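Local coordinates for serine protease inhibitor 4, isoform B (Drosophila melanogaster, PDB 4P0F), which probably inhibits serine and cysteine endopeptidases as a member of the serpin family, by a mechanism in which its reactive-centre loop is cleaved, at residues A[147-153]-A[317-321]; A[129-133]-A[152-158]. All coordinates share one frame; numbering follows the deposited sequence.

In the fold
Both contacts involve the loop that leads from helix 129-143 to strand 161-174. In contact 1 residues 147-153 of this loop lie over strand 311-324. In contact 2 residues 152-158 turn back against the first turn of the helix. The two share Val152 and Pro153, and their centres are about 13 Å apart. Contact 1 lies nearer the centre of the chain, about 12 Å from it, against about 23 Å for contact 2. Asn137 OD1 accepts a hydrogen bond from the shared Val152 N and so anchors the loop to the helix. Strand 328-341 lies between 161-174 and 311-324, consistent with the inserted reactive-centre loop of a cleaved serpin. Contact 1 lies beside it: Leu147 touches Glu330 and Leu151 touches Ala334.

Contact 1 of 2, residues A[147-153]-A[317-321]; sequences LIKDLVP and IHKAF
The loop 147-153 runs roughly antiparallel to strand 317-321, their end-to-end directions 160° apart, and Leu151 CA lies 6.7 Å from Lys319 CA. Lys319 rises from the strand between Ile148 and Leu151. Ile148 CG2 touches its CB, and Leu151 CD1 lies 3.9 Å from its CG. Beyond CG the chain is extended, which carries the ammonium group up to the loop backbone. There NZ gives two hydrogen bonds: to Asp150 O at 2.8 Å, from above that carbonyl plane, and to Lys149 O at 3.1 Å, within the carbonyl plane. The Asp150 carboxylate stays beyond salt-bridge range. A methionine here would probably leave both carbonyls without this donor and let the turn at Asp150 shift. On one side of the lysine, Leu147 CD2 sits over a face of the Phe321 ring, 4.3 Å from its centroid, in a CH-pi contact. On the other, Ile317 CD1 abuts Pro153 CD at 3.6 Å. Through these side chains, and through Leu147 and Leu151 on strand 328-341, the loop lies over central sheet A. It is the helix F to strand 3A connection of the serpin fold.

Contact 2 of 2, residues A[129-133]-A[152-158]; sequences NVQAA and VPADVLN
The side-chain amide of Asn129 meets the Ala154 carbonyl nearly in its own plane, with Ala154 O only 10° out of it. Asn129 ND2 donates to that oxygen at 2.9 Å, and the N-H...O angle is 165°. Seen from the carbonyl the approach is different: the donor stands well above the plane. Leu157 N reaches Ala154 O from the opposite face, so one backbone oxygen is held by two donors. Asn129 CG lies between its backbone N and carbonyl carbon (chi1 54°), which turns the amide toward Ala154 O. Asn129 CB itself lies 3.3 Å from Leu157 O. The Asn129 and Leu157 CB atoms also touch.

The segment 129-133 is the first turn of helix 129-143, helix F of the serpin fold. The segment 152-158 belongs to the connection that returns from this helix toward strand 161-174, and its residues 154-156 form a short 3-10 turn. Leu157 N bonding to Ala154 O is part of that turn, so Asn129 grips the turn itself.

Small side chains allow a close approach. The CA atoms of Val130 and Ala154 are 5.0 Å apart. Ala154 CB lies 3.8 Å from Val130 CA, and Val130 CG2 touches it as well. Ala133 CB packs against Ala154 CB at 4.0 Å and also lies near Val152 O. Leu157 CD1 comes alongside the helix backbone, 4.0 Å from Ala133 N, and also meets Ala133 CB. Phe126, from the loop before the helix, touches both Leu157 and Ala132.

Contact 1 of 2, residues A[147-153]-A[317-321]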
loop_
_atom_site.group_PDB
_atom_site.type_symbol
_atom_site.label_atom_id
_atom_site.label_comp_id
_atom_site.label_asym_id
_atom_site.label_seq_id
_atom_site.Cartn_x
_atom_site.Cartn_y
_atom_site.Cartn_z
ATOM N N LEU A 147 -13.471 0.149 -6.388
ATOM C CA LEU A 147 -13.290 0.702 -5.050
ATOM C C LEU A 147 -12.404 1.943 -5.019
ATOM O O LEU A 147 -12.529 2.768 -4.118
ATOM C CB LEU A 147 -12.708 -0.361 -4.123
ATOM C CG LEU A 147 -13.612 -1.569 -3.883
ATOM C CD1 LEU A 147 -12.816 -2.672 -3.185
ATOM C CD2 LEU A 147 -14.828 -1.176 -3.065
ATOM N N ILE A 148 -11.507 2.069 -5.994
ATOM C CA ILE A 148 -10.632 3.228 -6.081
ATOM C C ILE A 148 -11.069 4.063 -7.277
ATOM O O ILE A 148 -10.855 3.671 -8.424
ATOM C CB ILE A 148 -9.151 2.829 -6.223
ATOM C CG1 ILE A 148 -8.730 1.884 -5.083
ATOM C CG2 ILE A 148 -8.255 4.062 -6.268
ATOM C CD1 ILE A 148 -8.870 2.445 -3.676
ATOM N N LYS A 149 -11.695 5.201 -6.990
ATOM C CA LYS A 149 -12.249 6.077 -8.020
ATOM C C LYS A 149 -11.494 7.389 -8.080
ATOM O O LYS A 149 -10.944 7.845 -7.077
ATOM C CB LYS A 149 -13.724 6.357 -7.748
ATOM C CG LYS A 149 -14.575 5.129 -7.574
ATOM C CD LYS A 149 -16.036 5.525 -7.436
ATOM C CE LYS A 149 -16.967 4.329 -7.476
ATOM N NZ LYS A 149 -18.390 4.766 -7.483
ATOM N N ASP A 150 -11.490 7.999 -9.264
ATOM C CA ASP A 150 -10.828 9.278 -9.488
ATOM C C ASP A 150 -9.414 9.331 -8.922
ATOM O O ASP A 150 -9.055 10.305 -8.256
ATOM C CB ASP A 150 -11.649 10.419 -8.881
ATOM C CG ASP A 150 -11.213 11.796 -9.388
ATOM O OD1 ASP A 150 -10.835 11.913 -10.576
ATOM O OD2 ASP A 150 -11.241 12.760 -8.596
ATOM N N LEU A 151 -8.601 8.314 -9.196
ATOM C CA LEU A 151 -7.232 8.291 -8.671
ATOM C C LEU A 151 -6.455 9.540 -9.074
ATOM O O LEU A 151 -5.929 10.250 -8.220
ATOM C CB LEU A 151 -6.475 7.048 -9.148
ATOM C CG LEU A 151 -5.018 6.963 -8.661
ATOM C CD1 LEU A 151 -4.969 6.695 -7.179
ATOM C CD2 LEU A 151 -4.237 5.919 -9.414
ATOM N N VAL A 152 -6.379 9.797 -10.380
ATOM C CA VAL A 152 -5.598 10.912 -10.904
ATOM C C VAL A 152 -6.523 12.017 -11.384
ATOM O O VAL A 152 -7.186 11.850 -12.398
ATOM C CB VAL A 152 -4.690 10.468 -12.064
ATOM C CG1 VAL A 152 -3.813 11.627 -12.526
ATOM C CG2 VAL A 152 -3.837 9.282 -11.638
ATOM N N PRO A 153 -6.583 13.145 -10.657
ATOM C CA PRO A 153 -7.513 14.198 -11.087
ATOM C C PRO A 153 -7.082 14.840 -12.386
ATOM O O PRO A 153 -5.883 14.937 -12.654
ATOM C CB PRO A 153 -7.461 15.224 -9.947
ATOM C CG PRO A 153 -6.728 14.571 -8.834
ATOM C CD PRO A 153 -5.859 13.520 -9.431
ATOM N N ILE A 317 0.232 10.035 -6.407
ATOM C CA ILE A 317 -1.049 9.974 -5.707
ATOM C C ILE A 317 -1.335 8.537 -5.305
ATOM O O ILE A 317 -1.201 7.625 -6.107
ATOM C CB ILE A 317 -2.196 10.518 -6.580
ATOM C CG1 ILE A 317 -1.941 11.987 -6.926
ATOM C CG2 ILE A 317 -3.516 10.384 -5.852
ATOM C CD1 ILE A 317 -2.715 12.487 -8.124
ATOM N N HIS A 318 -1.719 8.342 -4.048
ATOM C CA HIS A 318 -2.043 7.022 -3.553
ATOM C C HIS A 318 -3.408 7.052 -2.921
ATOM O O HIS A 318 -3.720 7.961 -2.149
ATOM C CB HIS A 318 -1.011 6.548 -2.538
ATOM C CG HIS A 318 -1.206 5.135 -2.091
ATOM N ND1 HIS A 318 -0.902 4.053 -2.887
ATOM C CD2 HIS A 318 -1.659 4.624 -0.922
ATOM C CE1 HIS A 318 -1.150 2.938 -2.225
ATOM N NE2 HIS A 318 -1.616 3.256 -1.032
ATOM N N LYS A 319 -4.213 6.058 -3.260
ATOM C CA LYS A 319 -5.531 5.899 -2.648
ATOM C C LYS A 319 -5.720 4.459 -2.242
ATOM O O LYS A 319 -5.327 3.556 -2.969
ATOM C CB LYS A 319 -6.637 6.320 -3.610
ATOM C CG LYS A 319 -6.709 7.803 -3.888
ATOM C CD LYS A 319 -8.098 8.183 -4.432
ATOM C CE LYS A 319 -8.150 9.651 -4.860
ATOM N NZ LYS A 319 -9.456 10.099 -5.463
ATOM N N ALA A 320 -6.344 4.245 -1.084
ATOM C CA ALA A 320 -6.560 2.892 -0.590
ATOM C C ALA A 320 -7.887 2.778 0.168
ATOM O O ALA A 320 -8.451 3.769 0.642
ATOM C CB ALA A 320 -5.401 2.465 0.283
ATOM N N PHE A 321 -8.383 1.546 0.216
ATOM C CA PHE A 321 -9.678 1.214 0.804
ATOM C C PHE A 321 -9.577 -0.146 1.466
ATOM O O PHE A 321 -8.915 -1.034 0.940
ATOM C CB PHE A 321 -10.771 1.188 -0.268
ATOM C CG PHE A 321 -12.089 0.647 0.218
ATOM C CD1 PHE A 321 -12.361 -0.712 0.162
ATOM C CD2 PHE A 321 -13.037 1.490 0.754
ATOM C CE1 PHE A 321 -13.563 -1.211 0.625
ATOM C CE2 PHE A 321 -14.244 0.991 1.223
ATOM C CZ PHE A 321 -14.504 -0.354 1.147
#

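Contact 2 of 2, residues A[129-133]-A[152-158]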
loop_
_atom_site.group_PDB
_atom_site.type_symbol
_atom_site.label_atom_id
_atom_site.label_comp_id
_atom_site.label_asym_id
_atom_site.label_seq_id
_atom_site.Cartn_x
_atom_site.Cartn_y
_atom_site.Cartn_z
ATOM N N ASN A 129 -7.166 16.732 -20.928
ATOM C CA ASN A 129 -6.794 16.160 -19.645
ATOM C C ASN A 129 -7.968 15.488 -18.929
ATOM O O ASN A 129 -7.765 14.545 -18.166
ATOM C CB ASN A 129 -6.159 17.229 -18.755
ATOM C CG ASN A 129 -7.027 18.446 -18.588
ATOM O OD1 ASN A 129 -7.629 18.931 -19.544
ATOM N ND2 ASN A 129 -7.087 18.962 -17.366
ATOM N N VAL A 130 -9.190 15.949 -19.186
ATOM C CA VAL A 130 -10.363 15.299 -18.602
ATOM C C VAL A 130 -10.506 13.899 -19.185
ATOM O O VAL A 130 -10.752 12.920 -18.460
ATOM C CB VAL A 130 -11.652 16.108 -18.851
ATOM C CG1 VAL A 130 -12.894 15.324 -18.397
ATOM C CG2 VAL A 130 -11.578 17.441 -18.139
ATOM N N GLN A 131 -10.349 13.812 -20.504
ATOM C CA GLN A 131 -10.426 12.538 -21.200
ATOM C C GLN A 131 -9.313 11.595 -20.749
ATOM O O GLN A 131 -9.550 10.414 -20.499
ATOM C CB GLN A 131 -10.358 12.777 -22.706
ATOM C CG GLN A 131 -10.283 11.548 -23.576
ATOM C CD GLN A 131 -10.066 11.925 -25.031
ATOM O OE1 GLN A 131 -8.939 11.911 -25.531
ATOM N NE2 GLN A 131 -11.142 12.304 -25.709
ATOM N N ALA A 132 -8.098 12.119 -20.634
ATOM C CA ALA A 132 -6.961 11.304 -20.199
ATOM C C ALA A 132 -7.132 10.776 -18.766
ATOM O O ALA A 132 -6.847 9.610 -18.483
ATOM C CB ALA A 132 -5.674 12.105 -20.318
ATOM N N ALA A 133 -7.605 11.631 -17.869
ATOM C CA ALA A 133 -7.835 11.226 -16.497
ATOM C C ALA A 133 -8.909 10.148 -16.464
ATOM O O ALA A 133 -8.778 9.164 -15.747
ATOM C CB ALA A 133 -8.238 12.413 -15.652
ATOM N N VAL A 152 -6.379 9.797 -10.380
ATOM C CA VAL A 152 -5.598 10.912 -10.904
ATOM C C VAL A 152 -6.523 12.017 -11.384
ATOM O O VAL A 152 -7.186 11.850 -12.398
ATOM C CB VAL A 152 -4.690 10.468 -12.064
ATOM C CG1 VAL A 152 -3.813 11.627 -12.526
ATOM C CG2 VAL A 152 -3.837 9.282 -11.638
ATOM N N PRO A 153 -6.583 13.145 -10.657
ATOM C CA PRO A 153 -7.513 14.198 -11.087
ATOM C C PRO A 153 -7.082 14.840 -12.386
ATOM O O PRO A 153 -5.883 14.937 -12.654
ATOM C CB PRO A 153 -7.461 15.224 -9.947
ATOM C CG PRO A 153 -6.728 14.571 -8.834
ATOM C CD PRO A 153 -5.859 13.520 -9.431
ATOM N N ALA A 154 -8.045 15.294 -13.178
ATOM C CA ALA A 154 -7.742 15.944 -14.437
ATOM C C ALA A 154 -6.861 17.164 -14.215
ATOM O O ALA A 154 -6.051 17.497 -15.080
ATOM C CB ALA A 154 -9.024 16.345 -15.152
ATOM N N ASP A 155 -6.985 17.812 -13.056
ATOM C CA ASP A 155 -6.315 19.095 -12.871
ATOM C C ASP A 155 -4.825 18.968 -12.522
ATOM O O ASP A 155 -4.155 19.991 -12.361
ATOM C CB ASP A 155 -7.047 19.977 -11.830
ATOM C CG ASP A 155 -7.107 19.392 -10.418
ATOM O OD1 ASP A 155 -6.414 18.414 -10.068
ATOM O OD2 ASP A 155 -7.871 19.977 -9.616
ATOM N N VAL A 156 -4.290 17.750 -12.464
ATOM C CA VAL A 156 -2.821 17.595 -12.373
ATOM C C VAL A 156 -2.200 17.145 -13.692
ATOM O O VAL A 156 -0.991 16.895 -13.752
ATOM C CB VAL A 156 -2.386 16.598 -11.269
ATOM C CG1 VAL A 156 -2.925 17.030 -9.927
ATOM C CG2 VAL A 156 -2.793 15.174 -11.598
ATOM N N LEU A 157 -3.022 17.064 -14.736
ATOM C CA LEU A 157 -2.586 16.680 -16.074
ATOM C C LEU A 157 -2.763 17.844 -17.035
ATOM O O LEU A 157 -3.756 18.558 -16.954
ATOM C CB LEU A 157 -3.385 15.470 -16.580
ATOM C CG LEU A 157 -3.359 14.220 -15.699
ATOM C CD1 LEU A 157 -4.195 13.101 -16.311
ATOM C CD2 LEU A 157 -1.942 13.737 -15.454
ATOM N N ASN A 158 -1.812 18.018 -17.950
ATOM C CA ASN A 158 -1.932 19.023 -19.006
ATOM C C ASN A 158 -0.987 18.712 -20.166
ATOM O O ASN A 158 -0.413 17.629 -20.224
ATOM C CB ASN A 158 -1.675 20.432 -18.449
ATOM C CG ASN A 158 -0.260 20.622 -17.902
ATOM O OD1 ASN A 158 0.682 19.939 -18.295
ATOM N ND2 ASN A 158 -0.116 21.567 -16.982
#